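PDB 2OGJ: dihydroorotase from Agrobacterium tumefaciens, which hydrolyses acetyl-(R)-mandelate in vitro as a zinc-dependent esterase, acts less efficiently on acetyl glycolate, and has very low N-acetyl-D-amino acid deacetylase activity. Local coordinates for residues S269-F272 / K273-E276; N320-E323 / A324-N328; M337-R340 / L341-G344; A361-S364 / N365-S369. All coordinates share one frame; numbering follows the deposited sequence.

Contact 1: S269-F272 / K273-E276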
ATOM      1  N   SER A 269      21.063  10.092 -18.599  1.00 52.54           N
ATOM      2  CA  SER A 269      22.138   9.152 -18.262  1.00 52.40           C
ATOM      3  C   SER A 269      23.573   9.286 -18.806  1.00 51.84           C
ATOM      4  O   SER A 269      24.370   8.337 -18.680  1.00 50.88           O
ATOM      5  CB  SER A 269      21.640   7.735 -18.540  1.00 52.68           C
ATOM      6  OG  SER A 269      20.343   7.554 -17.991  1.00 53.78           O
ATOM      7  N   PHE A 270      23.916  10.424 -19.411  1.00 50.70           N
ATOM      8  CA  PHE A 270      25.283  10.601 -19.895  1.00 50.06           C
ATOM      9  C   PHE A 270      25.882  11.954 -19.576  1.00 49.19           C
ATOM     10  O   PHE A 270      25.275  12.990 -19.827  1.00 47.14           O
ATOM     11  CB  PHE A 270      25.395  10.374 -21.401  1.00 50.68           C
ATOM     12  CG  PHE A 270      26.808  10.496 -21.920  1.00 51.41           C
ATOM     13  CD1 PHE A 270      27.740   9.489 -21.682  1.00 50.40           C
ATOM     14  CD2 PHE A 270      27.219  11.641 -22.611  1.00 49.84           C
ATOM     15  CE1 PHE A 270      29.060   9.622 -22.123  1.00 50.36           C
ATOM     16  CE2 PHE A 270      28.536  11.780 -23.052  1.00 47.86           C
ATOM     17  CZ  PHE A 270      29.457  10.771 -22.810  1.00 48.23           C
ATOM     18  N   SER A 271      27.093  11.913 -19.026  1.00 50.01           N
ATOM     19  CA  SER A 271      27.844  13.106 -18.662  1.00 49.18           C
ATOM     20  C   SER A 271      29.250  13.067 -19.265  1.00 47.94           C
ATOM     21  O   SER A 271      29.955  12.058 -19.145  1.00 45.33           O
ATOM     22  CB  SER A 271      27.967  13.207 -17.142  1.00 50.76           C
ATOM     23  OG  SER A 271      28.845  14.264 -16.774  1.00 51.28           O
ATOM     24  N   PHE A 272      29.612  14.225 -19.903  1.00 47.28           N
ATOM     25  CA  PHE A 272      30.935  14.277 -20.526  1.00 47.79           C
ATOM     26  C   PHE A 272      31.991  14.157 -19.444  1.00 47.61           C
ATOM     27  O   PHE A 272      32.987  13.444 -19.604  1.00 46.22           O
ATOM     28  CB  PHE A 272      31.154  15.612 -21.222  1.00 47.93           C
ATOM     29  CG  PHE A 272      30.494  15.728 -22.545  1.00 47.24           C
ATOM     30  CD1 PHE A 272      30.922  14.958 -23.621  1.00 48.00           C
ATOM     31  CD2 PHE A 272      29.488  16.662 -22.746  1.00 47.96           C
ATOM     32  CE1 PHE A 272      30.367  15.120 -24.889  1.00 46.23           C
ATOM     33  CE2 PHE A 272      28.919  16.835 -24.011  1.00 48.88           C
ATOM     34  CZ  PHE A 272      29.366  16.061 -25.083  1.00 48.36           C
ATOM     35  N   LYS A 273      31.771  14.886 -18.351  1.00 48.25           N
ATOM     36  CA  LYS A 273      32.681  14.903 -17.220  1.00 48.96           C
ATOM     37  C   LYS A 273      32.889  13.521 -16.615  1.00 49.50           C
ATOM     38  O   LYS A 273      34.029  13.111 -16.401  1.00 50.95           O
ATOM     39  CB  LYS A 273      32.177  15.899 -16.182  1.00 47.99           C
ATOM     40  CG  LYS A 273      31.999  17.263 -16.816  1.00 51.09           C
ATOM     41  CD  LYS A 273      31.718  18.386 -15.840  1.00 53.42           C
ATOM     42  CE  LYS A 273      31.757  19.734 -16.578  1.00 55.31           C
ATOM     43  NZ  LYS A 273      31.389  20.909 -15.724  1.00 57.86           N
ATOM     44  N   VAL A 274      31.812  12.788 -16.356  1.00 49.50           N
ATOM     45  CA  VAL A 274      31.955  11.450 -15.791  1.00 49.88           C
ATOM     46  C   VAL A 274      32.767  10.579 -16.738  1.00 50.27           C
ATOM     47  O   VAL A 274      33.722   9.926 -16.322  1.00 49.72           O
ATOM     48  CB  VAL A 274      30.590  10.768 -15.544  1.00 50.85           C
ATOM     49  CG1 VAL A 274      30.795   9.297 -15.236  1.00 49.49           C
ATOM     50  CG2 VAL A 274      29.875  11.445 -14.384  1.00 48.54           C
ATOM     51  N   ALA A 275      32.397  10.584 -18.015  1.00 52.49           N
ATOM     52  CA  ALA A 275      33.081   9.784 -19.030  1.00 53.68           C
ATOM     53  C   ALA A 275      34.547  10.152 -19.213  1.00 54.43           C
ATOM     54  O   ALA A 275      35.389   9.280 -19.425  1.00 52.99           O
ATOM     55  CB  ALA A 275      32.350   9.905 -20.366  1.00 54.48           C
ATOM     56  N   GLU A 276      34.846  11.443 -19.144  1.00 58.24           N
ATOM     57  CA  GLU A 276      36.216  11.906 -19.318  1.00 60.23           C
ATOM     58  C   GLU A 276      37.057  11.299 -18.220  1.00 61.14           C
ATOM     59  O   GLU A 276      38.032  10.594 -18.471  1.00 61.70           O
ATOM     60  CB  GLU A 276      36.289  13.431 -19.225  1.00 63.45           C
ATOM     61  CG  GLU A 276      37.392  14.041 -20.072  1.00 68.11           C
ATOM     62  CD  GLU A 276      37.697  15.486 -19.713  1.00 69.60           C
ATOM     63  OE1 GLU A 276      36.746  16.297 -19.595  1.00 69.69           O
ATOM     64  OE2 GLU A 276      38.896  15.819 -19.558  1.00 70.05           O
TER

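Contact 2: N320-E323 / A324-N328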
ATOM      1  N   ASN A 320      38.168   1.559 -30.567  1.00 54.91           N
ATOM      2  CA  ASN A 320      37.381   1.051 -29.464  1.00 54.34           C
ATOM      3  C   ASN A 320      35.946   1.525 -29.567  1.00 52.60           C
ATOM      4  O   ASN A 320      35.042   0.808 -29.135  1.00 51.45           O
ATOM      5  CB  ASN A 320      38.047   1.408 -28.140  1.00 57.51           C
ATOM      6  CG  ASN A 320      39.430   0.795 -28.035  1.00 59.50           C
ATOM      7  OD1 ASN A 320      39.641  -0.355 -28.427  1.00 20.57           O
ATOM      8  ND2 ASN A 320      40.379   1.559 -27.510  1.00 20.56           N
ATOM      9  N   VAL A 321      35.701   2.698 -30.118  1.00 52.35           N
ATOM     10  CA  VAL A 321      34.336   3.199 -30.249  1.00 51.67           C
ATOM     11  C   VAL A 321      33.584   2.338 -31.271  1.00 52.00           C
ATOM     12  O   VAL A 321      32.420   1.986 -31.058  1.00 53.24           O
ATOM     13  CB  VAL A 321      34.300   4.701 -30.703  1.00 50.66           C
ATOM     14  CG1 VAL A 321      32.875   5.118 -30.994  1.00 50.16           C
ATOM     15  CG2 VAL A 321      34.890   5.615 -29.617  1.00 48.67           C
ATOM     16  N   VAL A 322      34.255   1.999 -32.370  1.00 50.90           N
ATOM     17  CA  VAL A 322      33.666   1.174 -33.430  1.00 49.53           C
ATOM     18  C   VAL A 322      33.334  -0.198 -32.856  1.00 49.48           C
ATOM     19  O   VAL A 322      32.311  -0.798 -33.171  1.00 50.33           O
ATOM     20  CB  VAL A 322      34.662   0.971 -34.634  1.00 48.18           C
ATOM     21  CG1 VAL A 322      34.060   0.011 -35.671  1.00 45.17           C
ATOM     22  CG2 VAL A 322      34.998   2.307 -35.278  1.00 42.16           C
ATOM     23  N   GLU A 323      34.215  -0.691 -32.005  1.00 49.75           N
ATOM     24  CA  GLU A 323      34.026  -1.991 -31.390  1.00 49.92           C
ATOM     25  C   GLU A 323      32.889  -1.980 -30.365  1.00 49.02           C
ATOM     26  O   GLU A 323      32.168  -2.969 -30.215  1.00 46.08           O
ATOM     27  CB  GLU A 323      35.331  -2.405 -30.730  1.00 52.45           C
ATOM     28  CG  GLU A 323      35.186  -3.509 -29.733  1.00 60.26           C
ATOM     29  CD  GLU A 323      36.506  -3.880 -29.114  1.00 63.74           C
ATOM     30  OE1 GLU A 323      37.376  -4.383 -29.862  1.00 67.57           O
ATOM     31  OE2 GLU A 323      36.676  -3.656 -27.893  1.00 64.69           O
ATOM     32  N   ALA A 324      32.737  -0.856 -29.665  1.00 48.56           N
ATOM     33  CA  ALA A 324      31.697  -0.692 -28.652  1.00 47.92           C
ATOM     34  C   ALA A 324      30.363  -0.378 -29.323  1.00 47.50           C
ATOM     35  O   ALA A 324      29.437   0.143 -28.706  1.00 47.50           O
ATOM     36  CB  ALA A 324      32.074   0.430 -27.721  1.00 46.31           C
ATOM     37  N   VAL A 325      30.269  -0.716 -30.602  1.00 47.11           N
ATOM     38  CA  VAL A 325      29.071  -0.430 -31.362  1.00 45.62           C
ATOM     39  C   VAL A 325      28.853  -1.551 -32.378  1.00 44.35           C
ATOM     40  O   VAL A 325      27.920  -1.529 -33.169  1.00 43.83           O
ATOM     41  CB  VAL A 325      29.217   0.969 -32.022  1.00 44.57           C
ATOM     42  CG1 VAL A 325      29.575   0.856 -33.474  1.00 44.63           C
ATOM     43  CG2 VAL A 325      27.967   1.774 -31.802  1.00 45.52           C
ATOM     44  N   THR A 326      29.711  -2.558 -32.312  1.00 44.62           N
ATOM     45  CA  THR A 326      29.600  -3.710 -33.197  1.00 45.16           C
ATOM     46  C   THR A 326      29.864  -5.047 -32.474  1.00 45.25           C
ATOM     47  O   THR A 326      28.934  -5.714 -32.014  1.00 45.19           O
ATOM     48  CB  THR A 326      30.565  -3.588 -34.394  1.00 43.99           C
ATOM     49  OG1 THR A 326      31.889  -3.343 -33.909  1.00 44.59           O
ATOM     50  CG2 THR A 326      30.132  -2.450 -35.312  1.00 41.10           C
ATOM     51  N   ARG A 327      31.131  -5.428 -32.372  1.00 46.55           N
ATOM     52  CA  ARG A 327      31.521  -6.685 -31.742  1.00 48.40           C
ATOM     53  C   ARG A 327      31.081  -6.860 -30.285  1.00 48.16           C
ATOM     54  O   ARG A 327      30.629  -7.943 -29.890  1.00 46.66           O
ATOM     55  CB  ARG A 327      33.034  -6.842 -31.847  1.00 50.35           C
ATOM     56  CG  ARG A 327      33.555  -6.628 -33.267  1.00 56.25           C
ATOM     57  CD  ARG A 327      34.040  -7.914 -33.882  1.00 59.85           C
ATOM     58  NE  ARG A 327      35.259  -8.349 -33.220  1.00 62.70           N
ATOM     59  CZ  ARG A 327      35.706  -9.595 -33.242  1.00 64.18           C
ATOM     60  NH1 ARG A 327      35.029 -10.531 -33.899  1.00 63.83           N
ATOM     61  NH2 ARG A 327      36.819  -9.906 -32.593  1.00 65.71           N
ATOM     62  N   ASN A 328      31.206  -5.802 -29.492  1.00 48.12           N
ATOM     63  CA  ASN A 328      30.846  -5.878 -28.079  1.00 48.14           C
ATOM     64  C   ASN A 328      29.363  -6.013 -27.766  1.00 47.76           C
ATOM     65  O   ASN A 328      28.985  -6.902 -27.006  1.00 47.26           O
ATOM     66  CB  ASN A 328      31.433  -4.690 -27.316  1.00 47.52           C
ATOM     67  CG  ASN A 328      32.930  -4.788 -27.176  1.00 46.35           C
ATOM     68  OD1 ASN A 328      33.575  -3.850 -26.738  1.00 47.89           O
ATOM     69  ND2 ASN A 328      33.491  -5.932 -27.549  1.00 44.48           N
TER

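Contact 3: M337-R340 / L341-G344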
HETATM    1  N   MSE A 337      29.615 -12.341 -35.123  1.00 56.10           N
HETATM    2  CA  MSE A 337      30.219 -11.282 -35.926  1.00 58.04           C
HETATM    3  C   MSE A 337      31.631 -11.634 -36.418  1.00 59.52           C
HETATM    4  O   MSE A 337      32.482 -10.767 -36.603  1.00 59.67           O
HETATM    5  CB  MSE A 337      30.220  -9.979 -35.112  1.00 57.21           C
HETATM    6  CG  MSE A 337      30.459  -8.744 -35.933  1.00 56.81           C
HETATM    7 SE   MSE A 337      29.748  -7.309 -35.172  1.00 77.05          SE
HETATM    8  CE  MSE A 337      28.140  -7.434 -35.753  1.00 55.58           C
ATOM      9  N   GLU A 338      31.863 -12.920 -36.645  1.00 61.72           N
ATOM     10  CA  GLU A 338      33.159 -13.378 -37.107  1.00 62.86           C
ATOM     11  C   GLU A 338      33.147 -13.604 -38.606  1.00 61.77           C
ATOM     12  O   GLU A 338      32.084 -13.736 -39.214  1.00 60.73           O
ATOM     13  CB  GLU A 338      33.550 -14.680 -36.398  1.00 66.07           C
ATOM     14  CG  GLU A 338      33.755 -14.544 -34.894  1.00 72.35           C
ATOM     15  CD  GLU A 338      34.741 -13.435 -34.521  1.00 76.86           C
ATOM     16  OE1 GLU A 338      34.997 -13.262 -33.310  1.00 80.05           O
ATOM     17  OE2 GLU A 338      35.260 -12.731 -35.424  1.00 78.39           O
ATOM     18  N   ASN A 339      34.341 -13.633 -39.188  1.00 60.73           N
ATOM     19  CA  ASN A 339      34.522 -13.866 -40.614  1.00 61.38           C
ATOM     20  C   ASN A 339      33.487 -13.162 -41.469  1.00 59.76           C
ATOM     21  O   ASN A 339      33.147 -13.652 -42.536  1.00 61.39           O
ATOM     22  CB  ASN A 339      34.462 -15.371 -40.907  1.00 63.85           C
ATOM     23  CG  ASN A 339      35.634 -16.139 -40.310  1.00 66.65           C
ATOM     24  OD1 ASN A 339      35.813 -16.188 -39.084  1.00 65.72           O
ATOM     25  ND2 ASN A 339      36.446 -16.745 -41.182  1.00 68.71           N
ATOM     26  N   ARG A 340      32.997 -12.015 -41.021  1.00 57.86           N
ATOM     27  CA  ARG A 340      31.963 -11.300 -41.759  1.00 56.89           C
ATOM     28  C   ARG A 340      32.297 -10.879 -43.183  1.00 56.59           C
ATOM     29  O   ARG A 340      31.392 -10.650 -43.978  1.00 55.77           O
ATOM     30  CB  ARG A 340      31.505 -10.092 -40.947  1.00 56.06           C
ATOM     31  CG  ARG A 340      30.778 -10.481 -39.680  1.00 55.34           C
ATOM     32  CD  ARG A 340      29.327 -10.810 -39.935  1.00 54.00           C
ATOM     33  NE  ARG A 340      28.480  -9.724 -39.465  1.00 55.70           N
ATOM     34  CZ  ARG A 340      27.351  -9.897 -38.788  1.00 58.20           C
ATOM     35  NH1 ARG A 340      26.921 -11.122 -38.500  1.00 57.73           N
ATOM     36  NH2 ARG A 340      26.656  -8.837 -38.386  1.00 62.01           N
ATOM     37  N   LEU A 341      33.586 -10.779 -43.507  1.00 57.39           N
ATOM     38  CA  LEU A 341      34.006 -10.389 -44.857  1.00 56.51           C
ATOM     39  C   LEU A 341      34.149 -11.595 -45.795  1.00 56.67           C
ATOM     40  O   LEU A 341      34.289 -11.428 -47.003  1.00 55.91           O
ATOM     41  CB  LEU A 341      35.325  -9.608 -44.804  1.00 55.29           C
ATOM     42  CG  LEU A 341      35.353  -8.148 -45.293  1.00 52.71           C
ATOM     43  CD1 LEU A 341      33.979  -7.683 -45.701  1.00 51.65           C
ATOM     44  CD2 LEU A 341      35.906  -7.270 -44.199  1.00 49.82           C
ATOM     45  N   ASP A 342      34.087 -12.801 -45.225  1.00 56.70           N
ATOM     46  CA  ASP A 342      34.189 -14.059 -45.971  1.00 57.64           C
ATOM     47  C   ASP A 342      33.213 -14.101 -47.137  1.00 57.94           C
ATOM     48  O   ASP A 342      32.195 -13.419 -47.118  1.00 59.71           O
ATOM     49  CB  ASP A 342      33.873 -15.240 -45.058  1.00 57.32           C
ATOM     50  CG  ASP A 342      35.078 -15.737 -44.285  1.00 58.52           C
ATOM     51  OD1 ASP A 342      35.928 -14.922 -43.853  1.00 57.32           O
ATOM     52  OD2 ASP A 342      35.154 -16.970 -44.088  1.00 60.06           O
ATOM     53  N   VAL A 343      33.517 -14.908 -48.148  1.00 56.86           N
ATOM     54  CA  VAL A 343      32.616 -15.024 -49.282  1.00 57.14           C
ATOM     55  C   VAL A 343      31.444 -15.873 -48.825  1.00 57.81           C
ATOM     56  O   VAL A 343      31.614 -16.796 -48.035  1.00 57.37           O
ATOM     57  CB  VAL A 343      33.301 -15.691 -50.504  1.00 56.76           C
ATOM     58  CG1 VAL A 343      32.262 -16.159 -51.512  1.00 56.13           C
ATOM     59  CG2 VAL A 343      34.225 -14.698 -51.178  1.00 56.19           C
ATOM     60  N   GLY A 344      30.251 -15.551 -49.308  1.00 58.58           N
ATOM     61  CA  GLY A 344      29.081 -16.310 -48.915  1.00 58.58           C
ATOM     62  C   GLY A 344      28.380 -15.739 -47.692  1.00 58.93           C
ATOM     63  O   GLY A 344      27.188 -15.983 -47.486  1.00 59.08           O
TER

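Contact 4: A361-S364 / N365-S369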
ATOM      1  N   ALA A 361      27.379  19.541 -29.107  1.00 65.56           N
ATOM      2  CA  ALA A 361      26.400  18.553 -28.697  1.00 64.47           C
ATOM      3  C   ALA A 361      26.306  18.749 -27.190  1.00 63.00           C
ATOM      4  O   ALA A 361      27.250  19.224 -26.561  1.00 63.21           O
ATOM      5  CB  ALA A 361      26.896  17.164 -29.021  1.00 65.38           C
ATOM      6  N   THR A 362      25.173  18.419 -26.600  1.00 60.96           N
ATOM      7  CA  THR A 362      25.053  18.583 -25.167  1.00 59.23           C
ATOM      8  C   THR A 362      24.633  17.261 -24.564  1.00 57.94           C
ATOM      9  O   THR A 362      23.826  16.541 -25.143  1.00 56.89           O
ATOM     10  CB  THR A 362      24.046  19.704 -24.820  1.00 59.45           C
ATOM     11  OG1 THR A 362      23.323  19.359 -23.626  1.00 58.88           O
ATOM     12  CG2 THR A 362      23.085  19.937 -25.982  1.00 59.06           C
ATOM     13  N   ASP A 363      25.205  16.941 -23.405  1.00 57.49           N
ATOM     14  CA  ASP A 363      24.919  15.688 -22.696  1.00 56.44           C
ATOM     15  C   ASP A 363      23.660  15.760 -21.838  1.00 56.29           C
ATOM     16  O   ASP A 363      22.905  16.741 -21.877  1.00 56.64           O
ATOM     17  CB  ASP A 363      26.121  15.286 -21.817  1.00 55.42           C
ATOM     18  CG  ASP A 363      26.419  16.304 -20.700  1.00 54.38           C
ATOM     19  OD1 ASP A 363      27.469  16.189 -20.026  1.00 54.55           O
ATOM     20  OD2 ASP A 363      25.604  17.220 -20.484  1.00 53.82           O
ATOM     21  N   SER A 364      23.450  14.716 -21.048  1.00 56.28           N
ATOM     22  CA  SER A 364      22.293  14.631 -20.173  1.00 56.45           C
ATOM     23  C   SER A 364      22.402  15.578 -18.982  1.00 56.52           C
ATOM     24  O   SER A 364      21.513  15.621 -18.125  1.00 54.78           O
ATOM     25  CB  SER A 364      22.127  13.198 -19.683  1.00 56.92           C
ATOM     26  OG  SER A 364      22.059  12.308 -20.779  1.00 58.22           O
ATOM     27  N   ASN A 365      23.498  16.330 -18.928  1.00 57.44           N
ATOM     28  CA  ASN A 365      23.711  17.294 -17.848  1.00 58.27           C
ATOM     29  C   ASN A 365      23.708  18.740 -18.310  1.00 58.03           C
ATOM     30  O   ASN A 365      24.134  19.637 -17.581  1.00 57.88           O
ATOM     31  CB  ASN A 365      25.016  16.999 -17.101  1.00 58.27           C
ATOM     32  CG  ASN A 365      24.833  15.949 -16.036  1.00 57.73           C
ATOM     33  OD1 ASN A 365      23.794  15.906 -15.383  1.00 60.36           O
ATOM     34  ND2 ASN A 365      25.837  15.103 -15.845  1.00 56.34           N
ATOM     35  N   GLY A 366      23.222  18.967 -19.522  1.00 58.56           N
ATOM     36  CA  GLY A 366      23.176  20.321 -20.038  1.00 60.17           C
ATOM     37  C   GLY A 366      24.546  20.834 -20.435  1.00 61.22           C
ATOM     38  O   GLY A 366      24.647  21.875 -21.080  1.00 60.93           O
ATOM     39  N   ASP A 367      25.597  20.117 -20.042  1.00 62.61           N
ATOM     40  CA  ASP A 367      26.964  20.499 -20.390  1.00 63.48           C
ATOM     41  C   ASP A 367      27.142  20.412 -21.894  1.00 62.77           C
ATOM     42  O   ASP A 367      26.804  19.404 -22.511  1.00 61.75           O
ATOM     43  CB  ASP A 367      27.969  19.574 -19.705  1.00 65.93           C
ATOM     44  CG  ASP A 367      28.575  20.189 -18.466  1.00 69.21           C
ATOM     45  OD1 ASP A 367      29.406  21.113 -18.618  1.00 72.75           O
ATOM     46  OD2 ASP A 367      28.219  19.757 -17.348  1.00 69.80           O
ATOM     47  N   VAL A 368      27.675  21.472 -22.485  1.00 62.82           N
ATOM     48  CA  VAL A 368      27.880  21.495 -23.920  1.00 63.29           C
ATOM     49  C   VAL A 368      29.343  21.346 -24.298  1.00 63.78           C
ATOM     50  O   VAL A 368      30.208  21.988 -23.712  1.00 65.68           O
ATOM     51  CB  VAL A 368      27.341  22.803 -24.524  1.00 62.34           C
ATOM     52  CG1 VAL A 368      27.837  22.966 -25.946  1.00 64.09           C
ATOM     53  CG2 VAL A 368      25.828  22.786 -24.517  1.00 61.88           C
ATOM     54  N   SER A 369      29.610  20.474 -25.262  1.00 62.90           N
ATOM     55  CA  SER A 369      30.958  20.266 -25.763  1.00 63.57           C
ATOM     56  C   SER A 369      30.874  20.357 -27.286  1.00 64.29           C
ATOM     57  O   SER A 369      29.839  20.043 -27.874  1.00 64.56           O
ATOM     58  CB  SER A 369      31.481  18.893 -25.345  1.00 63.62           C
ATOM     59  OG  SER A 369      32.697  18.586 -26.010  1.00 62.63           O
TER

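Contact 1: S269-F272 / K273-E276
Ser271, the N-cap residue of helix 272-280, meets Val274 and Ala275 through its two oxygens; only OG makes the capping bond. That OG, placed anti to the residue's own backbone N (chi1 172°), swings to the helix and accepts a weak but straight bond from Val274 N (3.3 Å, N-H...O 172°). The backbone carbonyl opens the regular helical pattern: Ala275 N reaches Ser271 O at 3.1 Å, and one residue on, Glu276 N reaches Phe272 O at 2.8 Å. Apolar atoms close in on the buried side. Val274 CG2 lies 3.8 Å from Ser271 CB, and Ala275 CB approaches the CE1 corner of the Phe270 ring at 3.7 Å, at a slant. This is an N-cap on a helix that follows strand 260-262 of the TIM barrel, with the Phe270 side chain about 11 Å from a zinc ion. The Phe270 ring also meets that of His265 and, like Phe272, packs on helix 304-313. The solvent side is much looser: the extended Lys273 chain carries NZ away from the cap toward a weak, long ion pair with Asp367, while Glu276 touches the preceding turn through CB, 3.3 Å from Phe272 O, and the rest of its extended chain lies on the exposed side.

Contact 2: N320-E323 / A324-N328
Glu323, Ala324 and Val322 carry the turn that links helix 318-323 to helix 327-332. The carbonyl of Glu323 is the hub: its O accepts from both Asn328 N (3.1 Å) and Thr326 N (3.3 Å). The two donors come from different directions, Asn328 N nearly along the C=O axis and Thr326 N from above the carbonyl plane, 75° out of it, so one oxygen ties the turn to the first residues of the next helix. The Glu323 side chain comes back to the following helix: with CG anti to the backbone N (chi1 163°) and the chain extended, its carboxylate passes the Asn328 side chain at a slant. Ala324 is where helical geometry ends; its N still bonds to Asn320 O at 2.9 Å, and its CB sits 3.3 Å from that same oxygen. Val322 O is gripped by the hydroxyl of Thr326, OG1 donating at 2.7 Å, and more weakly by Val325 N at 3.3 Å, while Val325 CG1 lies beside it. In the barrel, Val325 packs on helix 304-313 and strand 68-75, and its backbone bonds to Val74. The Arg327 guanidinium, through NH1, forms a salt bridge with Glu338. The chemistry is that of a helix end whose last carbonyls, lacking regular helical donors, are satisfied by a threonine hydroxyl and by amides of the following turn and helix, an arrangement that probably sets how one helix leads into the next.

Contact 3: M337-R340 / L341-G344
A type I beta turn from Asn339 to Asp342 folds the exposed loop between helix 327-332 and strand 348-362. It is closed by Asp342 N, which bonds to Asn339 O at 3.0 Å from above the carbonyl plane, 53° out of it. The same two residues also join through their side chains. Asn339 ND2 meets Asp342 OD2 on its syn side at 3.2 Å, with the oxygen close to the amide plane but the donor 34° out of the carboxylate plane; a weaker branch goes to Asp342 OD1 at 3.3 Å. The amide and carboxylate cross obliquely, their planes 75° apart. Both side chains have CG anti to the carbonyl carbon and beside the backbone N, which brings both polar ends to the same flank of the turn. This side-chain bridge spans the turn from its first residue to its last, on the outer surface of the protein and away from the metal site. Arg340 and Leu341, at the two corners, both pack on Phe27. The Arg340 guanidinium has Met337 CA, a selenomethionine carbon, 3.9 Å above one face, toward its rim, and its NH2 forms a weak, long ion pair with Asp348.

Contact 4: A361-S364 / N365-S369
The chain reverses from strand 348-362 into strand 368-382, the two arms running 163° apart, with Ala361 and Ser369 as a hydrogen-bonded antiparallel pair: Ala361 N to Ser369 O at 2.8 Å and Ser369 N to Ala361 O at 3.0 Å. In the next, non-hydrogen-bonded pair, Thr362 CB meets Val368 CG2 at 3.6 Å on one face of the sheet. Nearer the tip, Asp363 N bonds to Asp367 O at 3.1 Å, and a type I turn from Asp363 to Gly366 is closed by Gly366 N to Asp363 O at 3.3 Å. With Gly366 at positive phi, this is consistent with a hairpin of type I turn plus G1 beta bulge. Inside it nests an Asx turn. The Asp363 carboxylate folds back over the bend, CG between the backbone N and the carbonyl carbon (chi1 63°), and OD2 accepts from Asn365 N at 2.8 Å, met from above the carboxylate plane, 67° out of it; Asp367 N lies 2.9 Å from the same OD2. The other oxygen, OD1, accepts from Phe272 N, so one carboxylate serves both the hairpin tip and the start of helix 272-280. Asp363 and Asp367 lie side by side pointing the same way, their carboxylate planes almost perpendicular. The Asn365 side chain passes across that of Asp363, amide and carboxylate again nearly at right angles, and bonds through its amide to Lys236 NZ and Gly235 O. Ser364 OG receives a weak bond from Phe270 N.

Overall arrangement
Contacts 1 and 4 meet directly, their centres 9 Å apart: the hairpin tip and the start of helix 272-280 touch through a carboxylate bond and a backbone bond, Ser364 N to Phe270 O, and the Phe270 side chain there lies within about 11 Å of a zinc ion. Contacts 2 and 3 meet through a salt bridge and by Met337 SE packing against the backbone of Thr326 and Arg327. Contact 1 is largely buried, 2 and 4 partly, and contact 3 lies at the surface, on the opposite side of the chain's centre from 1 and 4. Contact 1 caps a helix start, contact 2 satisfies the last carbonyls of a helix end, whereas acidic side chains brace the turns of 3 and 4.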